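Local structure of lipase aflb (Neosartorya fumigata, 6IDY) at residues G303-Y314 and Q328-S336. The protein is a fungal lipase that probably hydrolyses the ester bonds of lipids and carries a bound calcium ion. Residues are numbered along the deposited sequence; the frame is centred on the assembly and turned at random.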
ATOM      1  N   GLY A 303       6.904  12.756  14.800  1.00 20.00           N
ATOM      2  CA  GLY A 303       6.623  11.947  13.611  1.00 19.11           C
ATOM      3  C   GLY A 303       5.704  10.767  13.898  1.00 22.05           C
ATOM      4  O   GLY A 303       5.163  10.145  12.983  1.00 21.11           O
ATOM      5  N   ASP A 304       5.525  10.459  15.185  1.00 19.12           N
ATOM      6  CA  ASP A 304       4.632   9.415  15.688  1.00 18.13           C
ATOM      7  C   ASP A 304       3.204   9.976  15.908  1.00 20.06           C
ATOM      8  O   ASP A 304       2.309   9.239  16.324  1.00 19.35           O
ATOM      9  CB  ASP A 304       5.213   8.763  16.962  1.00 19.59           C
ATOM     10  CG  ASP A 304       5.499   9.704  18.119  1.00 25.00           C
ATOM     11  OD1 ASP A 304       5.564  10.942  17.887  1.00 24.38           O
ATOM     12  OD2 ASP A 304       5.670   9.209  19.255  1.00 28.48           O
ATOM     13  N   SER A 305       3.006  11.284  15.618  1.00 15.83           N
ATOM     14  CA  SER A 305       1.708  11.966  15.658  1.00 15.93           C
ATOM     15  C   SER A 305       1.348  12.359  14.228  1.00 19.71           C
ATOM     16  O   SER A 305       2.240  12.534  13.397  1.00 18.66           O
ATOM     17  CB  SER A 305       1.752  13.218  16.537  1.00 18.81           C
ATOM     18  OG  SER A 305       1.451  12.923  17.890  1.00 23.00           O
ATOM     19  N   ALA A 306       0.051  12.500  13.936  1.00 17.28           N
ATOM     20  CA  ALA A 306      -0.389  12.898  12.599  1.00 17.56           C
ATOM     21  C   ALA A 306      -0.006  14.343  12.261  1.00 21.78           C
ATOM     22  O   ALA A 306       0.187  15.164  13.166  1.00 22.52           O
ATOM     23  CB  ALA A 306      -1.886  12.711  12.462  1.00 18.32           C
ATOM     24  N   TYR A 307       0.116  14.643  10.951  1.00 18.13           N
ATOM     25  CA  TYR A 307       0.445  15.980  10.444  1.00 17.83           C
ATOM     26  C   TYR A 307      -0.783  16.641   9.860  1.00 23.05           C
ATOM     27  O   TYR A 307      -0.828  17.862   9.728  1.00 23.92           O
ATOM     28  CB  TYR A 307       1.540  15.883   9.357  1.00 17.98           C
ATOM     29  CG  TYR A 307       2.892  15.605   9.956  1.00 17.92           C
ATOM     30  CD1 TYR A 307       3.630  16.622  10.551  1.00 18.92           C
ATOM     31  CD2 TYR A 307       3.388  14.305  10.034  1.00 17.69           C
ATOM     32  CE1 TYR A 307       4.857  16.363  11.158  1.00 18.28           C
ATOM     33  CE2 TYR A 307       4.604  14.033  10.653  1.00 18.10           C
ATOM     34  CZ  TYR A 307       5.325  15.065  11.231  1.00 23.33           C
ATOM     35  OH  TYR A 307       6.513  14.808  11.858  1.00 24.97           O
ATOM     36  N   VAL A 308      -1.744  15.821   9.424  1.00 19.02           N
ATOM     37  CA  VAL A 308      -3.002  16.239   8.778  1.00 17.94           C
ATOM     38  C   VAL A 308      -4.086  15.255   9.290  1.00 21.64           C
ATOM     39  O   VAL A 308      -3.697  14.215   9.836  1.00 19.77           O
ATOM     40  CB  VAL A 308      -2.872  16.190   7.210  1.00 20.88           C
ATOM     41  CG1 VAL A 308      -1.748  17.082   6.696  1.00 20.10           C
ATOM     42  CG2 VAL A 308      -2.698  14.758   6.689  1.00 19.67           C
ATOM     43  N   PRO A 309      -5.414  15.507   9.117  1.00 19.80           N
ATOM     44  CA  PRO A 309      -6.410  14.511   9.569  1.00 19.43           C
ATOM     45  C   PRO A 309      -6.097  13.118   9.012  1.00 23.42           C
ATOM     46  O   PRO A 309      -6.080  12.934   7.793  1.00 22.70           O
ATOM     47  CB  PRO A 309      -7.733  15.066   9.034  1.00 21.47           C
ATOM     48  CG  PRO A 309      -7.506  16.558   8.988  1.00 26.38           C
ATOM     49  CD  PRO A 309      -6.080  16.683   8.510  1.00 21.24           C
ATOM     50  N   THR A 310      -5.758  12.164   9.906  1.00 19.91           N
ATOM     51  CA  THR A 310      -5.376  10.812   9.482  1.00 19.16           C
ATOM     52  C   THR A 310      -6.359   9.748   9.973  1.00 22.44           C
ATOM     53  O   THR A 310      -6.722   9.721  11.151  1.00 21.18           O
ATOM     54  CB  THR A 310      -3.914  10.504   9.864  1.00 22.18           C
ATOM     55  OG1 THR A 310      -3.073  11.550   9.366  1.00 23.39           O
ATOM     56  CG2 THR A 310      -3.424   9.161   9.312  1.00 18.31           C
ATOM     57  N   THR A 311      -6.763   8.863   9.049  1.00 19.46           N
ATOM     58  CA  THR A 311      -7.663   7.738   9.285  1.00 19.23           C
ATOM     59  C   THR A 311      -6.849   6.451   9.040  1.00 21.60           C
ATOM     60  O   THR A 311      -6.564   6.119   7.888  1.00 20.47           O
ATOM     61  CB  THR A 311      -8.880   7.846   8.339  1.00 22.83           C
ATOM     62  OG1 THR A 311      -9.459   9.145   8.465  1.00 21.59           O
ATOM     63  CG2 THR A 311      -9.930   6.766   8.595  1.00 19.77           C
ATOM     64  N   THR A 312      -6.439   5.758  10.119  1.00 18.38           N
ATOM     65  CA  THR A 312      -5.661   4.512   9.993  1.00 17.58           C
ATOM     66  C   THR A 312      -6.620   3.342  10.088  1.00 21.70           C
ATOM     67  O   THR A 312      -7.550   3.393  10.889  1.00 20.52           O
ATOM     68  CB  THR A 312      -4.487   4.429  11.004  1.00 23.11           C
ATOM     69  OG1 THR A 312      -4.977   4.105  12.308  1.00 19.78           O
ATOM     70  CG2 THR A 312      -3.628   5.703  11.042  1.00 18.26           C
ATOM     71  N   ILE A 313      -6.451   2.326   9.219  1.00 18.59           N
ATOM     72  CA  ILE A 313      -7.339   1.160   9.175  1.00 18.29           C
ATOM     73  C   ILE A 313      -6.472  -0.081   9.085  1.00 21.89           C
ATOM     74  O   ILE A 313      -5.653  -0.202   8.172  1.00 21.41           O
ATOM     75  CB  ILE A 313      -8.424   1.243   8.052  1.00 21.29           C
ATOM     76  CG1 ILE A 313      -9.077   2.662   7.979  1.00 21.58           C
ATOM     77  CG2 ILE A 313      -9.487   0.158   8.269  1.00 20.71           C
ATOM     78  CD1 ILE A 313      -9.662   3.063   6.666  1.00 25.20           C
ATOM     79  N   TYR A 314      -6.626  -0.989  10.053  1.00 18.29           N
ATOM     80  CA  TYR A 314      -5.754  -2.162  10.155  1.00 17.62           C
ATOM     81  C   TYR A 314      -6.431  -3.364  10.776  1.00 21.82           C
ATOM     82  O   TYR A 314      -7.438  -3.219  11.469  1.00 20.51           O
ATOM     83  CB  TYR A 314      -4.473  -1.787  10.939  1.00 17.24           C
ATOM     84  CG  TYR A 314      -4.749  -1.216  12.315  1.00 17.81           C
ATOM     85  CD1 TYR A 314      -5.162   0.109  12.476  1.00 19.24           C
ATOM     86  CD2 TYR A 314      -4.550  -1.980  13.459  1.00 18.45           C
ATOM     87  CE1 TYR A 314      -5.389   0.648  13.743  1.00 17.93           C
ATOM     88  CE2 TYR A 314      -4.769  -1.452  14.731  1.00 19.42           C
ATOM     89  CZ  TYR A 314      -5.194  -0.139  14.867  1.00 21.76           C
ATOM     90  OH  TYR A 314      -5.437   0.363  16.118  1.00 20.04           O
ATOM     91  N   GLN A 328      -0.111  -1.140  21.275  1.00 18.66           N
ATOM     92  CA  GLN A 328       1.192  -0.899  20.624  1.00 17.99           C
ATOM     93  C   GLN A 328       1.167  -1.100  19.102  1.00 21.80           C
ATOM     94  O   GLN A 328       2.219  -1.020  18.474  1.00 21.63           O
ATOM     95  CB  GLN A 328       2.325  -1.742  21.275  1.00 18.66           C
ATOM     96  CG  GLN A 328       2.248  -1.910  22.811  1.00 14.55           C
ATOM     97  CD  GLN A 328       2.181  -0.606  23.577  1.00 29.65           C
ATOM     98  OE1 GLN A 328       2.784   0.414  23.201  1.00 22.50           O
ATOM     99  NE2 GLN A 328       1.456  -0.622  24.683  1.00 26.48           N
ATOM    100  N   ALA A 329      -0.021  -1.355  18.509  1.00 18.25           N
ATOM    101  CA  ALA A 329      -0.199  -1.576  17.065  1.00 17.26           C
ATOM    102  C   ALA A 329       0.583  -0.573  16.222  1.00 20.54           C
ATOM    103  O   ALA A 329       0.556   0.628  16.498  1.00 18.89           O
ATOM    104  CB  ALA A 329      -1.681  -1.547  16.691  1.00 17.92           C
ATOM    105  N   SER A 330       1.321  -1.084  15.218  1.00 17.01           N
ATOM    106  CA  SER A 330       2.172  -0.292  14.330  1.00 15.98           C
ATOM    107  C   SER A 330       1.417   0.812  13.585  1.00 19.15           C
ATOM    108  O   SER A 330       2.000   1.843  13.245  1.00 18.39           O
ATOM    109  CB  SER A 330       2.867  -1.203  13.326  1.00 16.65           C
ATOM    110  OG  SER A 330       3.861  -0.471  12.636  1.00 20.75           O
ATOM    111  N   ALA A 331       0.130   0.591  13.337  1.00 15.98           N
ATOM    112  CA  ALA A 331      -0.718   1.519  12.603  1.00 16.24           C
ATOM    113  C   ALA A 331      -1.163   2.737  13.385  1.00 20.13           C
ATOM    114  O   ALA A 331      -1.619   3.700  12.780  1.00 20.70           O
ATOM    115  CB  ALA A 331      -1.927   0.777  12.079  1.00 17.33           C
ATOM    116  N   ILE A 332      -1.042   2.708  14.714  1.00 16.61           N
ATOM    117  CA  ILE A 332      -1.521   3.793  15.566  1.00 15.78           C
ATOM    118  C   ILE A 332      -0.682   5.064  15.452  1.00 20.55           C
ATOM    119  O   ILE A 332       0.540   5.018  15.560  1.00 19.87           O
ATOM    120  CB  ILE A 332      -1.676   3.327  17.052  1.00 18.00           C
ATOM    121  CG1 ILE A 332      -2.789   2.251  17.187  1.00 17.75           C
ATOM    122  CG2 ILE A 332      -1.917   4.521  18.020  1.00 17.30           C
ATOM    123  CD1 ILE A 332      -2.818   1.494  18.578  1.00 19.76           C
ATOM    124  N   LEU A 333      -1.363   6.198  15.253  1.00 17.34           N
ATOM    125  CA  LEU A 333      -0.751   7.514  15.298  1.00 17.42           C
ATOM    126  C   LEU A 333      -1.372   8.255  16.461  1.00 22.03           C
ATOM    127  O   LEU A 333      -2.574   8.125  16.723  1.00 22.57           O
ATOM    128  CB  LEU A 333      -0.942   8.328  14.005  1.00 17.12           C
ATOM    129  CG  LEU A 333      -0.094   7.920  12.788  1.00 20.72           C
ATOM    130  CD1 LEU A 333      -0.395   8.809  11.602  1.00 20.40           C
ATOM    131  CD2 LEU A 333       1.415   7.932  13.094  1.00 20.98           C
ATOM    132  N   SER A 334      -0.554   9.022  17.169  1.00 17.95           N
ATOM    133  CA  SER A 334      -1.042   9.876  18.245  1.00 17.86           C
ATOM    134  C   SER A 334      -1.526  11.162  17.570  1.00 20.85           C
ATOM    135  O   SER A 334      -1.369  11.313  16.350  1.00 19.46           O
ATOM    136  CB  SER A 334       0.077  10.179  19.239  1.00 18.39           C
ATOM    137  OG  SER A 334       0.260   9.076  20.108  1.00 22.86           O
ATOM    138  N   ASP A 335      -2.101  12.081  18.344  1.00 18.21           N
ATOM    139  CA  ASP A 335      -2.580  13.333  17.786  1.00 18.74           C
ATOM    140  C   ASP A 335      -2.153  14.550  18.614  1.00 23.64           C
ATOM    141  O   ASP A 335      -2.983  15.401  18.922  1.00 22.89           O
ATOM    142  CB  ASP A 335      -4.107  13.300  17.580  1.00 20.47           C
ATOM    143  CG  ASP A 335      -4.615  14.445  16.719  1.00 26.15           C
ATOM    144  OD1 ASP A 335      -3.842  14.934  15.855  1.00 27.14           O
ATOM    145  OD2 ASP A 335      -5.771  14.856  16.913  1.00 27.23           O
ATOM    146  N   SER A 336      -0.848  14.662  18.922  1.00 20.34           N
ATOM    147  CA  SER A 336      -0.302  15.777  19.701  1.00 20.01           C
ATOM    148  C   SER A 336      -0.436  17.145  19.004  1.00 23.55           C
ATOM    149  O   SER A 336      -0.455  18.173  19.688  1.00 22.48           O
ATOM    150  CB  SER A 336       1.145  15.495  20.093  1.00 21.85           C
ATOM    151  OG  SER A 336       1.215  14.312  20.872  1.00 25.71           O
TER
HETATM  152  O   HOH W   1       2.408   6.497  16.851  1.00 21.14           O
HETATM  153  O   HOH W   2      -1.127  15.078  15.529  1.00 18.74           O
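Two backbone hydrogen bonds pair Ser305 with Ser334 in a single beta bridge. Ser334 N reaches Asp304 O at 3.0 Å, nearly straight (171°) and in the carbonyl plane; Ala306 N reaches Ser334 O at 3.0 Å, with the donor tilted from the Ser334 carbonyl plane. The Ser305 side chain extends the pairing: with OG beside its own backbone N (chi1 -89°), it accepts Ser336 N at 3.1 Å and, weakly, the Ser336 hydroxyl. Two waters bridge the segments. One lies 2.8 Å from Asp304 O and 2.7 Å from Ile332 O, linking the two carbonyls; the other donates to Ala306 O and Asp335 OD1, which also receives Val339 N.

Van der Waals contacts, partly with carbonyl and hydroxyl oxygens, make up the rest. Leu333 sends CD1 to Thr310 CG2 at 3.8 Å and CD2 to Asp304 O, and Phe263 touches the same leucine. Farther along, the type I turn Ala329-Ile332 lies against Tyr314. Ala331 CB sits over one ring face, 3.7 Å from the centroid and 28° off the normal, a CH-pi contact, while Ile332 CG1 meets Tyr314 OH at 3.4 Å. Thr312 puts CG2 against Ala331 O; its hydroxyl bonds Asn343.

The loop thus meets strand 310-314 of the alpha/beta-hydrolase sheet mainly through the strand's side chains. Directional bonds at Ser305 and Ser334 probably fix the register there; at the turn, non-directional packing on Tyr314 joins Ser330 OG's bonds to Gly265 O and His264 N.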